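Local coordinates for 432aa long hypothetical deoxyribodipyrimidine photolyase (Sulfolobus tokodaii, PDB 2E0I), which probably repairs cyclobutane pyrimidine dimers in ultraviolet-damaged DNA, using light, a flavin-adenine dinucleotide and a second one likely to harvest light, at residues 310-315 with 332-337; 354-359 with 423-428; 362-367 with 416-421. All blocks are in the same frame, centred on the assembly; numbering follows the deposited sequence.

Contact 1: residues 310-315 with 332-337; sequences RVRMLV and RYFATK. With FAD (flavin-adenine dinucleotide), chain E.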
loop_
_atom_site.group_PDB
_atom_site.type_symbol
_atom_site.label_atom_id
_atom_site.label_comp_id
_atom_site.label_asym_id
_atom_site.label_seq_id
_atom_site.Cartn_x
_atom_site.Cartn_y
_atom_site.Cartn_z
ATOM N N ARG A 310 -3.629 -0.892 13.695
ATOM C CA ARG A 310 -3.812 -0.212 14.953
ATOM C C ARG A 310 -2.659 0.721 15.233
ATOM O O ARG A 310 -2.861 1.892 15.525
ATOM C CB ARG A 310 -3.918 -1.208 16.093
ATOM C CG ARG A 310 -4.472 -0.556 17.319
ATOM C CD ARG A 310 -5.853 -0.124 16.974
ATOM N NE ARG A 310 -6.456 0.745 17.961
ATOM C CZ ARG A 310 -7.754 0.998 17.991
ATOM N NH1 ARG A 310 -8.551 0.435 17.097
ATOM N NH2 ARG A 310 -8.253 1.822 18.896
ATOM N N VAL A 311 -1.444 0.186 15.166
ATOM C CA VAL A 311 -0.252 0.979 15.425
ATOM C C VAL A 311 -0.119 2.042 14.351
ATOM O O VAL A 311 0.256 3.177 14.632
ATOM C CB VAL A 311 1.008 0.087 15.438
ATOM C CG1 VAL A 311 2.271 0.940 15.434
ATOM C CG2 VAL A 311 0.994 -0.799 16.666
ATOM N N ARG A 312 -0.446 1.664 13.121
ATOM C CA ARG A 312 -0.382 2.564 11.983
ATOM C C ARG A 312 -1.124 3.867 12.265
ATOM O O ARG A 312 -0.568 4.939 12.089
ATOM C CB ARG A 312 -0.993 1.894 10.763
ATOM C CG ARG A 312 -0.138 1.919 9.527
ATOM C CD ARG A 312 0.004 0.512 8.962
ATOM N NE ARG A 312 0.076 0.505 7.505
ATOM C CZ ARG A 312 0.389 -0.558 6.768
ATOM N NH1 ARG A 312 0.666 -1.721 7.347
ATOM N NH2 ARG A 312 0.427 -0.456 5.444
ATOM N N MET A 313 -2.369 3.788 12.719
ATOM C CA MET A 313 -3.097 5.017 12.974
ATOM C C MET A 313 -2.730 5.732 14.266
ATOM O O MET A 313 -2.911 6.946 14.372
ATOM C CB MET A 313 -4.610 4.788 12.895
ATOM C CG MET A 313 -5.240 4.027 14.021
ATOM S SD MET A 313 -7.044 3.941 13.750
ATOM C CE MET A 313 -7.119 2.643 12.411
ATOM N N LEU A 314 -2.208 5.001 15.245
ATOM C CA LEU A 314 -1.803 5.635 16.495
ATOM C C LEU A 314 -0.621 6.529 16.175
ATOM O O LEU A 314 -0.499 7.653 16.669
ATOM C CB LEU A 314 -1.366 4.601 17.537
ATOM C CG LEU A 314 -2.464 3.861 18.295
ATOM C CD1 LEU A 314 -1.852 3.001 19.377
ATOM C CD2 LEU A 314 -3.421 4.871 18.905
ATOM N N VAL A 315 0.256 5.993 15.339
ATOM C CA VAL A 315 1.458 6.685 14.925
ATOM C C VAL A 315 1.100 7.900 14.066
ATOM O O VAL A 315 1.643 8.982 14.242
ATOM C CB VAL A 315 2.376 5.690 14.166
ATOM C CG1 VAL A 315 3.034 6.355 12.970
ATOM C CG2 VAL A 315 3.423 5.139 15.126
ATOM N N ARG A 332 4.326 10.933 3.036
ATOM C CA ARG A 332 5.543 10.684 2.279
ATOM C C ARG A 332 6.515 9.789 3.031
ATOM O O ARG A 332 7.133 8.897 2.444
ATOM C CB ARG A 332 6.256 11.982 1.914
ATOM C CG ARG A 332 7.012 11.857 0.597
ATOM C CD ARG A 332 8.429 12.359 0.664
ATOM N NE ARG A 332 8.513 13.777 0.977
ATOM C CZ ARG A 332 9.632 14.440 1.279
ATOM N NH1 ARG A 332 10.819 13.832 1.317
ATOM N NH2 ARG A 332 9.552 15.736 1.559
ATOM N N TYR A 333 6.669 10.017 4.327
ATOM C CA TYR A 333 7.578 9.176 5.078
ATOM C C TYR A 333 7.143 7.706 5.009
ATOM O O TYR A 333 7.968 6.815 4.778
ATOM C CB TYR A 333 7.652 9.626 6.525
ATOM C CG TYR A 333 8.655 8.825 7.287
ATOM C CD1 TYR A 333 10.010 8.913 6.981
ATOM C CD2 TYR A 333 8.252 7.925 8.270
ATOM C CE1 TYR A 333 10.941 8.120 7.631
ATOM C CE2 TYR A 333 9.176 7.123 8.933
ATOM C CZ TYR A 333 10.517 7.228 8.605
ATOM O OH TYR A 333 11.427 6.435 9.250
ATOM N N PHE A 334 5.852 7.454 5.217
ATOM C CA PHE A 334 5.310 6.102 5.149
ATOM C C PHE A 334 5.551 5.495 3.779
ATOM O O PHE A 334 5.888 4.322 3.676
ATOM C CB PHE A 334 3.802 6.109 5.411
ATOM C CG PHE A 334 3.424 5.768 6.826
ATOM C CD1 PHE A 334 4.290 6.048 7.888
ATOM C CD2 PHE A 334 2.182 5.200 7.101
ATOM C CE1 PHE A 334 3.926 5.770 9.193
ATOM C CE2 PHE A 334 1.804 4.919 8.412
ATOM C CZ PHE A 334 2.682 5.206 9.461
ATOM N N ALA A 335 5.358 6.298 2.735
ATOM C CA ALA A 335 5.547 5.832 1.358
ATOM C C ALA A 335 6.980 5.347 1.197
ATOM O O ALA A 335 7.310 4.514 0.344
ATOM C CB ALA A 335 5.259 6.969 0.359
ATOM N N THR A 336 7.822 5.858 2.071
ATOM C CA THR A 336 9.222 5.545 2.057
ATOM C C THR A 336 9.574 4.275 2.785
ATOM O O THR A 336 10.627 3.711 2.557
ATOM C CB THR A 336 9.974 6.741 2.647
ATOM O OG1 THR A 336 10.451 7.545 1.566
ATOM C CG2 THR A 336 11.101 6.325 3.560
ATOM N N LYS A 337 8.688 3.799 3.644
ATOM C CA LYS A 337 9.001 2.609 4.420
ATOM C C LYS A 337 8.099 1.409 4.225
ATOM O O LYS A 337 8.560 0.273 4.298
ATOM C CB LYS A 337 9.019 2.967 5.899
ATOM C CG LYS A 337 10.057 4.004 6.264
ATOM C CD LYS A 337 11.439 3.447 6.028
ATOM C CE LYS A 337 12.507 4.286 6.680
ATOM N NZ LYS A 337 13.668 3.393 7.009
HETATM P PA FAD E . -5.049 -7.079 8.492
HETATM O O1A FAD E . -4.623 -8.488 8.651
HETATM O O2A FAD E . -6.047 -6.392 9.340
HETATM O O5B FAD E . -5.974 -7.356 7.203
HETATM C C5B FAD E . -7.074 -6.507 6.869
HETATM C C4B FAD E . -7.087 -6.239 5.362
HETATM O O4B FAD E . -8.173 -5.373 4.992
HETATM C C3B FAD E . -5.793 -5.530 4.957
HETATM O O3B FAD E . -4.859 -6.510 4.497
HETATM C C2B FAD E . -6.278 -4.721 3.757
HETATM O O2B FAD E . -6.463 -5.585 2.634
HETATM C C1B FAD E . -7.632 -4.244 4.284
HETATM N N9A FAD E . -7.490 -3.102 5.219
HETATM C C8A FAD E . -7.460 -3.154 6.549
HETATM N N7A FAD E . -7.418 -1.919 7.044
HETATM C C5A FAD E . -7.418 -1.070 6.021
HETATM C C6A FAD E . -7.383 0.315 5.896
HETATM N N6A FAD E . -7.364 1.097 6.970
HETATM N N1A FAD E . -7.378 0.859 4.669
HETATM C C2A FAD E . -7.409 0.110 3.580
HETATM N N3A FAD E . -7.449 -1.209 3.662
HETATM C C4A FAD E . -7.455 -1.823 4.855
HETATM N N1 FAD E . -2.522 -0.273 3.568
HETATM C C2 FAD E . -1.828 -0.518 2.376
HETATM O O2 FAD E . -1.978 -1.576 1.769
HETATM N N3 FAD E . -0.911 0.426 1.896
HETATM C C4 FAD E . -0.691 1.604 2.620
HETATM O O4 FAD E . 0.071 2.458 2.170
HETATM C C4X FAD E . -1.371 1.834 3.811
HETATM N N5 FAD E . -1.075 2.974 4.566
HETATM C C5X FAD E . -1.766 3.231 5.757
HETATM C C6 FAD E . -1.466 4.381 6.481
HETATM C C7 FAD E . -2.168 4.666 7.647
HETATM C C7M FAD E . -1.838 5.953 8.407
HETATM C C8 FAD E . -3.164 3.796 8.089
HETATM C C8M FAD E . -3.973 4.098 9.353
HETATM C C9 FAD E . -3.456 2.648 7.358
HETATM C C9A FAD E . -2.766 2.357 6.184
HETATM N N10 FAD E . -3.065 1.211 5.424
HETATM C C10 FAD E . -2.293 0.905 4.292
HETATM C "C1'" FAD E . -4.166 0.304 5.838
HETATM C "C2'" FAD E . -3.828 -0.863 6.769
HETATM O "O2'" FAD E . -3.143 -0.394 7.933
HETATM C "C3'" FAD E . -3.001 -1.948 6.073
HETATM O "O3'" FAD E . -3.678 -2.369 4.886
HETATM C "C4'" FAD E . -2.810 -3.168 6.979
HETATM O "O4'" FAD E . -2.181 -2.780 8.203
HETATM C "C5'" FAD E . -1.958 -4.235 6.289
HETATM O "O5'" FAD E . -1.693 -5.333 7.170
HETATM P P FAD E . -2.595 -6.666 7.151
HETATM O O1P FAD E . -2.707 -7.122 5.748
HETATM O O2P FAD E . -2.017 -7.597 8.146
HETATM O O3P FAD E . -4.038 -6.146 7.650
#
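The guanidinium of R312, whose chain lies against F334, is gripped by several groups: NH2 forms a salt bridge with D340 OD2, and NH1 bonds to the backbone carbonyl O of I307. The ribityl chain of the bound FAD lies over a face of the guanidinium. Its O4' is a close neighbour of R312 NH1, at 3.2 Å, and its O2' stands 3.3 Å above the guanidinium plane, offset toward the rim. Bends at chi2 (128°) and chi3 (146°) lead the chain along the cofactor, and NH2 comes to sit over the isoalloxazine, 3.3 Å from FAD C10. Further back along the chain, R312 CG rests 3.7 Å from F334 CE2. The guanidinium stands nearly upright against the F334 ring, their planes 81° apart. Helices 309-322 and 327-337, which carry the two residues, belong to the helical FAD-binding domain of photolyases and cryptochromes, where an Arg-Asp pair beside the flavin is a familiar feature. F334 brings its rim, not a face, to the flavin: FAD C6 lies in the ring plane, 3.8 Å from CD2, while the methyl C7M approaches CE2 obliquely. V315 CG1 meets the same ring at another part of its edge, 3.7 Å from CZ. A methionine in place of R312 would probably leave D340 without its cationic mate and the ribityl hydroxyls O2' and O4' without their guanidinium neighbour. W350 meets the F334 ring edge-to-face. M313 CB touches the methyl C8M of FAD at 3.7 Å.

Contact 2: residues 354-359 with 423-428; sequences ASTGVD and SEYKNV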
loop_
_atom_site.group_PDB
_atom_site.type_symbol
_atom_site.label_atom_id
_atom_site.label_comp_id
_atom_site.label_asym_id
_atom_site.label_seq_id
_atom_site.Cartn_x
_atom_site.Cartn_y
_atom_site.Cartn_z
ATOM N N ALA A 354 -6.128 12.546 10.039
ATOM C CA ALA A 354 -5.941 13.974 10.259
ATOM C C ALA A 354 -7.275 14.678 10.218
ATOM O O ALA A 354 -7.352 15.894 10.354
ATOM C CB ALA A 354 -5.023 14.548 9.187
ATOM N N SER A 355 -8.320 13.885 10.041
ATOM C CA SER A 355 -9.684 14.376 9.931
ATOM C C SER A 355 -9.793 15.546 8.956
ATOM O O SER A 355 -10.338 16.604 9.271
ATOM C CB SER A 355 -10.276 14.721 11.314
ATOM O OG SER A 355 -9.380 15.448 12.124
ATOM N N THR A 356 -9.242 15.329 7.767
ATOM C CA THR A 356 -9.291 16.291 6.678
ATOM C C THR A 356 -9.827 15.461 5.528
ATOM O O THR A 356 -9.832 15.899 4.383
ATOM C CB THR A 356 -7.899 16.815 6.274
ATOM O OG1 THR A 356 -7.102 15.736 5.775
ATOM C CG2 THR A 356 -7.204 17.455 7.455
ATOM N N GLY A 357 -10.269 14.249 5.857
ATOM C CA GLY A 357 -10.798 13.343 4.858
ATOM C C GLY A 357 -12.217 12.843 5.063
ATOM O O GLY A 357 -13.108 13.583 5.475
ATOM N N VAL A 358 -12.419 11.564 4.771
ATOM C CA VAL A 358 -13.724 10.924 4.865
ATOM C C VAL A 358 -14.349 10.897 6.248
ATOM O O VAL A 358 -15.571 10.911 6.375
ATOM C CB VAL A 358 -13.656 9.505 4.287
ATOM C CG1 VAL A 358 -14.799 8.658 4.810
ATOM C CG2 VAL A 358 -13.719 9.588 2.767
ATOM N N ASP A 359 -13.536 10.838 7.289
ATOM C CA ASP A 359 -14.100 10.861 8.627
ATOM C C ASP A 359 -14.236 12.339 8.951
ATOM O O ASP A 359 -13.232 13.062 9.032
ATOM C CB ASP A 359 -13.168 10.202 9.632
ATOM C CG ASP A 359 -13.780 10.122 11.011
ATOM O OD1 ASP A 359 -13.050 9.802 11.979
ATOM O OD2 ASP A 359 -15.001 10.377 11.117
ATOM N N SER A 423 -8.299 23.435 18.339
ATOM C CA SER A 423 -8.742 24.816 18.305
ATOM C C SER A 423 -8.313 25.399 16.967
ATOM O O SER A 423 -9.059 26.161 16.351
ATOM C CB SER A 423 -8.127 25.608 19.464
ATOM O OG SER A 423 -6.717 25.637 19.368
ATOM N N GLU A 424 -7.117 25.020 16.514
ATOM C CA GLU A 424 -6.589 25.500 15.239
ATOM C C GLU A 424 -7.466 25.038 14.075
ATOM O O GLU A 424 -7.618 25.749 13.081
ATOM C CB GLU A 424 -5.147 25.019 15.039
ATOM C CG GLU A 424 -4.089 25.924 15.658
ATOM C CD GLU A 424 -3.867 27.213 14.864
ATOM O OE1 GLU A 424 -4.857 27.924 14.573
ATOM O OE2 GLU A 424 -2.695 27.515 14.532
ATOM N N TYR A 425 -8.042 23.847 14.206
ATOM C CA TYR A 425 -8.922 23.304 13.177
ATOM C C TYR A 425 -10.222 24.091 13.156
ATOM O O TYR A 425 -10.634 24.576 12.106
ATOM C CB TYR A 425 -9.233 21.838 13.453
ATOM C CG TYR A 425 -8.311 20.850 12.775
ATOM C CD1 TYR A 425 -8.763 20.065 11.716
ATOM C CD2 TYR A 425 -7.002 20.675 13.211
ATOM C CE1 TYR A 425 -7.933 19.125 11.113
ATOM C CE2 TYR A 425 -6.165 19.738 12.612
ATOM C CZ TYR A 425 -6.639 18.967 11.567
ATOM O OH TYR A 425 -5.827 18.028 10.984
ATOM N N LYS A 426 -10.873 24.201 14.314
ATOM C CA LYS A 426 -12.125 24.954 14.428
ATOM C C LYS A 426 -11.879 26.358 13.894
ATOM O O LYS A 426 -12.705 26.930 13.188
ATOM C CB LYS A 426 -12.586 25.030 15.894
ATOM C CG LYS A 426 -13.108 23.709 16.455
ATOM C CD LYS A 426 -13.571 23.823 17.905
ATOM C CE LYS A 426 -12.414 24.168 18.850
ATOM N NZ LYS A 426 -12.813 24.192 20.291
ATOM N N ASN A 427 -10.718 26.896 14.236
ATOM C CA ASN A 427 -10.319 28.221 13.808
ATOM C C ASN A 427 -10.516 28.350 12.299
ATOM O O ASN A 427 -11.113 29.304 11.827
ATOM C CB ASN A 427 -8.851 28.443 14.177
ATOM C CG ASN A 427 -8.506 29.905 14.339
ATOM O OD1 ASN A 427 -8.556 30.679 13.383
ATOM N ND2 ASN A 427 -8.155 30.295 15.560
ATOM N N VAL A 428 -10.025 27.368 11.551
ATOM C CA VAL A 428 -10.140 27.359 10.093
ATOM C C VAL A 428 -11.591 27.392 9.590
ATOM O O VAL A 428 -11.857 28.163 8.646
ATOM C CB VAL A 428 -9.406 26.120 9.503
ATOM C CG1 VAL A 428 -9.640 26.018 8.002
ATOM C CG2 VAL A 428 -7.914 26.227 9.795
#
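Y425 reaches from helix 414-427 to the backbone of A354 and S355, where helix 343-353 has just ended in a Schellman motif. S355 makes that end with its positive phi (48°), and two bonds run back into the last turn. The tyrosine carries most of the buried surface, with A354 and S355 next. Its hydroxyl donates to A354 O over 2.7 Å, in the carbonyl plane and on a lone pair, with a C=O...donor angle of 141°. The same carbonyl accepts from S355 OG, also at 2.7 Å, but this donor stands above the plane, 47° out of it, and uses no lone pair. S355 can bend back in this way because its OG is tucked between its own backbone N and carbonyl carbon. Two hydroxyls thus satisfy one buried carbonyl, and S355 OG has a further partner in K321 NZ. A354 CB lies 4.0 Å from Y425 OH, so the tyrosine oxygen is flanked by carbon as well as by its acceptor. S355 O sits at the edge of the tyrosine ring, near its plane, 3.9 Å from CE1. The ring is further enclosed by F362, which it meets edge-to-face, by Y269, and by V320 of helix 309-322. T356 completes the contact, its chain crossing that of Y425 at about a right angle. Its hydroxyl is taken by Q351 OE1, and its methyl CG2 is left to touch the tyrosine, 3.8 Å from OH.

Contact 3: residues 362-367 with 416-421; sequences FRVFNP and ERVNYV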
loop_
_atom_site.group_PDB
_atom_site.type_symbol
_atom_site.label_atom_id
_atom_site.label_comp_id
_atom_site.label_asym_id
_atom_site.label_seq_id
_atom_site.Cartn_x
_atom_site.Cartn_y
_atom_site.Cartn_z
ATOM N N PHE A 362 -13.666 15.037 14.616
ATOM C CA PHE A 362 -12.287 15.249 15.040
ATOM C C PHE A 362 -11.950 14.177 16.070
ATOM O O PHE A 362 -12.122 14.363 17.273
ATOM C CB PHE A 362 -12.107 16.642 15.642
ATOM C CG PHE A 362 -10.676 16.980 15.964
ATOM C CD1 PHE A 362 -10.081 16.513 17.130
ATOM C CD2 PHE A 362 -9.917 17.753 15.091
ATOM C CE1 PHE A 362 -8.756 16.812 17.423
ATOM C CE2 PHE A 362 -8.592 18.059 15.371
ATOM C CZ PHE A 362 -8.009 17.589 16.539
ATOM N N ARG A 363 -11.471 13.045 15.573
ATOM C CA ARG A 363 -11.128 11.910 16.412
ATOM C C ARG A 363 -9.803 12.071 17.146
ATOM O O ARG A 363 -8.825 12.558 16.581
ATOM C CB ARG A 363 -11.102 10.652 15.551
ATOM C CG ARG A 363 -10.963 9.369 16.324
ATOM C CD ARG A 363 -11.538 8.235 15.509
ATOM N NE ARG A 363 -12.818 8.635 14.924
ATOM C CZ ARG A 363 -13.760 7.793 14.512
ATOM N NH1 ARG A 363 -13.580 6.480 14.617
ATOM N NH2 ARG A 363 -14.890 8.269 14.003
ATOM N N VAL A 364 -9.782 11.657 18.409
ATOM C CA VAL A 364 -8.579 11.742 19.227
ATOM C C VAL A 364 -8.368 10.472 20.052
ATOM O O VAL A 364 -9.325 9.853 20.499
ATOM C CB VAL A 364 -8.636 12.952 20.179
ATOM C CG1 VAL A 364 -9.854 12.865 21.047
ATOM C CG2 VAL A 364 -7.396 12.987 21.040
ATOM N N PHE A 365 -7.109 10.088 20.240
ATOM C CA PHE A 365 -6.765 8.895 21.008
ATOM C C PHE A 365 -5.850 9.258 22.166
ATOM O O PHE A 365 -5.054 10.191 22.076
ATOM C CB PHE A 365 -6.035 7.874 20.133
ATOM C CG PHE A 365 -6.852 7.349 18.998
ATOM C CD1 PHE A 365 -7.976 6.564 19.239
ATOM C CD2 PHE A 365 -6.499 7.636 17.680
ATOM C CE1 PHE A 365 -8.740 6.070 18.183
ATOM C CE2 PHE A 365 -7.254 7.150 16.614
ATOM C CZ PHE A 365 -8.377 6.364 16.866
ATOM N N ASN A 366 -5.963 8.515 23.258
ATOM C CA ASN A 366 -5.110 8.750 24.407
ATOM C C ASN A 366 -3.933 7.789 24.283
ATOM O O ASN A 366 -4.079 6.581 24.463
ATOM C CB ASN A 366 -5.860 8.469 25.700
ATOM C CG ASN A 366 -5.053 8.832 26.917
ATOM O OD1 ASN A 366 -3.861 8.514 27.008
ATOM N ND2 ASN A 366 -5.693 9.501 27.867
ATOM N N PRO A 367 -2.746 8.313 23.968
ATOM C CA PRO A 367 -1.554 7.481 23.820
ATOM C C PRO A 367 -1.380 6.454 24.921
ATOM O O PRO A 367 -1.229 5.270 24.654
ATOM C CB PRO A 367 -0.428 8.501 23.810
ATOM C CG PRO A 367 -1.059 9.666 23.130
ATOM C CD PRO A 367 -2.417 9.737 23.783
ATOM N N GLU A 416 -2.404 18.776 26.060
ATOM C CA GLU A 416 -2.372 20.206 25.749
ATOM C C GLU A 416 -2.289 20.420 24.241
ATOM O O GLU A 416 -2.999 21.255 23.678
ATOM C CB GLU A 416 -1.163 20.877 26.390
ATOM C CG GLU A 416 -1.103 20.802 27.901
ATOM C CD GLU A 416 0.203 21.384 28.455
ATOM O OE1 GLU A 416 1.294 20.909 28.052
ATOM O OE2 GLU A 416 0.140 22.319 29.289
ATOM N N ARG A 417 -1.405 19.667 23.596
ATOM C CA ARG A 417 -1.214 19.760 22.153
ATOM C C ARG A 417 -2.509 19.477 21.391
ATOM O O ARG A 417 -2.948 20.289 20.588
ATOM C CB ARG A 417 -0.142 18.763 21.689
ATOM C CG ARG A 417 1.223 18.888 22.364
ATOM C CD ARG A 417 1.994 20.112 21.917
ATOM N NE ARG A 417 2.141 20.171 20.468
ATOM C CZ ARG A 417 3.115 20.831 19.843
ATOM N NH1 ARG A 417 4.033 21.484 20.547
ATOM N NH2 ARG A 417 3.166 20.849 18.514
ATOM N N VAL A 418 -3.113 18.316 21.646
ATOM C CA VAL A 418 -4.346 17.928 20.967
ATOM C C VAL A 418 -5.406 19.010 21.067
ATOM O O VAL A 418 -6.147 19.241 20.114
ATOM C CB VAL A 418 -4.937 16.616 21.536
ATOM C CG1 VAL A 418 -6.210 16.263 20.790
ATOM C CG2 VAL A 418 -3.942 15.482 21.397
ATOM N N ASN A 419 -5.486 19.668 22.221
ATOM C CA ASN A 419 -6.464 20.734 22.408
ATOM C C ASN A 419 -6.122 21.919 21.525
ATOM O O ASN A 419 -7.003 22.517 20.910
ATOM C CB ASN A 419 -6.510 21.176 23.869
ATOM C CG ASN A 419 -7.202 20.164 24.756
ATOM O OD1 ASN A 419 -8.334 19.769 24.493
ATOM N ND2 ASN A 419 -6.526 19.742 25.812
ATOM N N TYR A 420 -4.839 22.253 21.461
ATOM C CA TYR A 420 -4.409 23.363 20.633
ATOM C C TYR A 420 -4.648 23.055 19.159
ATOM O O TYR A 420 -5.195 23.873 18.426
ATOM C CB TYR A 420 -2.930 23.678 20.861
ATOM C CG TYR A 420 -2.449 24.746 19.917
ATOM C CD1 TYR A 420 -1.719 24.418 18.778
ATOM C CD2 TYR A 420 -2.803 26.080 20.110
ATOM C CE1 TYR A 420 -1.360 25.393 17.852
ATOM C CE2 TYR A 420 -2.448 27.061 19.194
ATOM C CZ TYR A 420 -1.728 26.713 18.065
ATOM O OH TYR A 420 -1.378 27.683 17.154
ATOM N N VAL A 421 -4.243 21.866 18.728
ATOM C CA VAL A 421 -4.416 21.484 17.336
ATOM C C VAL A 421 -5.883 21.559 16.948
ATOM O O VAL A 421 -6.221 22.031 15.869
ATOM C CB VAL A 421 -3.888 20.059 17.064
ATOM C CG1 VAL A 421 -4.132 19.693 15.609
ATOM C CG2 VAL A 421 -2.398 19.980 17.388
#
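V364 and V418 make the closest apolar contact between the extended loop 362-367 and helix 414-427: V364 CG2 lies 3.5 Å from V418 CG1, methyl to methyl, and the two side chains meet at an oblique angle. Both of these methyls stand opposite their own backbone N, V418 CG1 at a chi1 of -180°, which directs each methyl at the other segment. The two CA atoms, 7.7 Å apart, are the nearest pair of the two backbones. V418 CG1 serves a second neighbour as well: it lies at the edge of the F362 ring, near its plane, 4.3 Å from CE1. One helix methyl thus touches both a loop valine and a loop phenylalanine. V418 is buried, whereas V364 stays exposed.

Among the aromatic interactions, F362 makes a cation-pi interaction with K321, and F365 meets F317 edge-to-face.

Polar bonds involve the loop but do not cross the contact. K321 NZ, besides facing the F362 ring, bonds to the carbonyl of R363, while the guanidinium of R363 forms a salt bridge with D359. N366 is the N-cap of helix 367-374, its OD1 accepting from K369 N. On the helix side, R417 forms a salt bridge with E275.

The contact joins the loop between helices 343-353 and 367-374 to the C-terminal helix 414-427 of the helical FAD-binding domain, away from the flavin. Helix 309-322 packs against the valine pair: its F317 touches both V364 and V418, and V322 also packs on V418. F365, whose side chain starts away from helix 414-427, touches I353 of helix 343-353, and W414, at the start of helix 414-427, lies on V364, N366 and P367, where helix 367-374 begins.

How the contacts relate
The contacts run outward from the catalytic flavin. Contact 1 lies on the FAD itself, and the side chain of F334 is also about 9 Å from the second FAD. The centre of contact 2 is 19 Å from that of contact 1, although the side chain of A354 is about 9 Å from a bound FAD. Contacts 2 and 3, centres 11 Å apart, share helix 414-427, and contact 3 is nested in the chain loop closed by contact 2. F362 joins them: its CE2 is 3.7 Å from Y425 CD2. Contact 3 reaches back to contact 1 through F365, whose CB is 4.2 Å from L314 CD2.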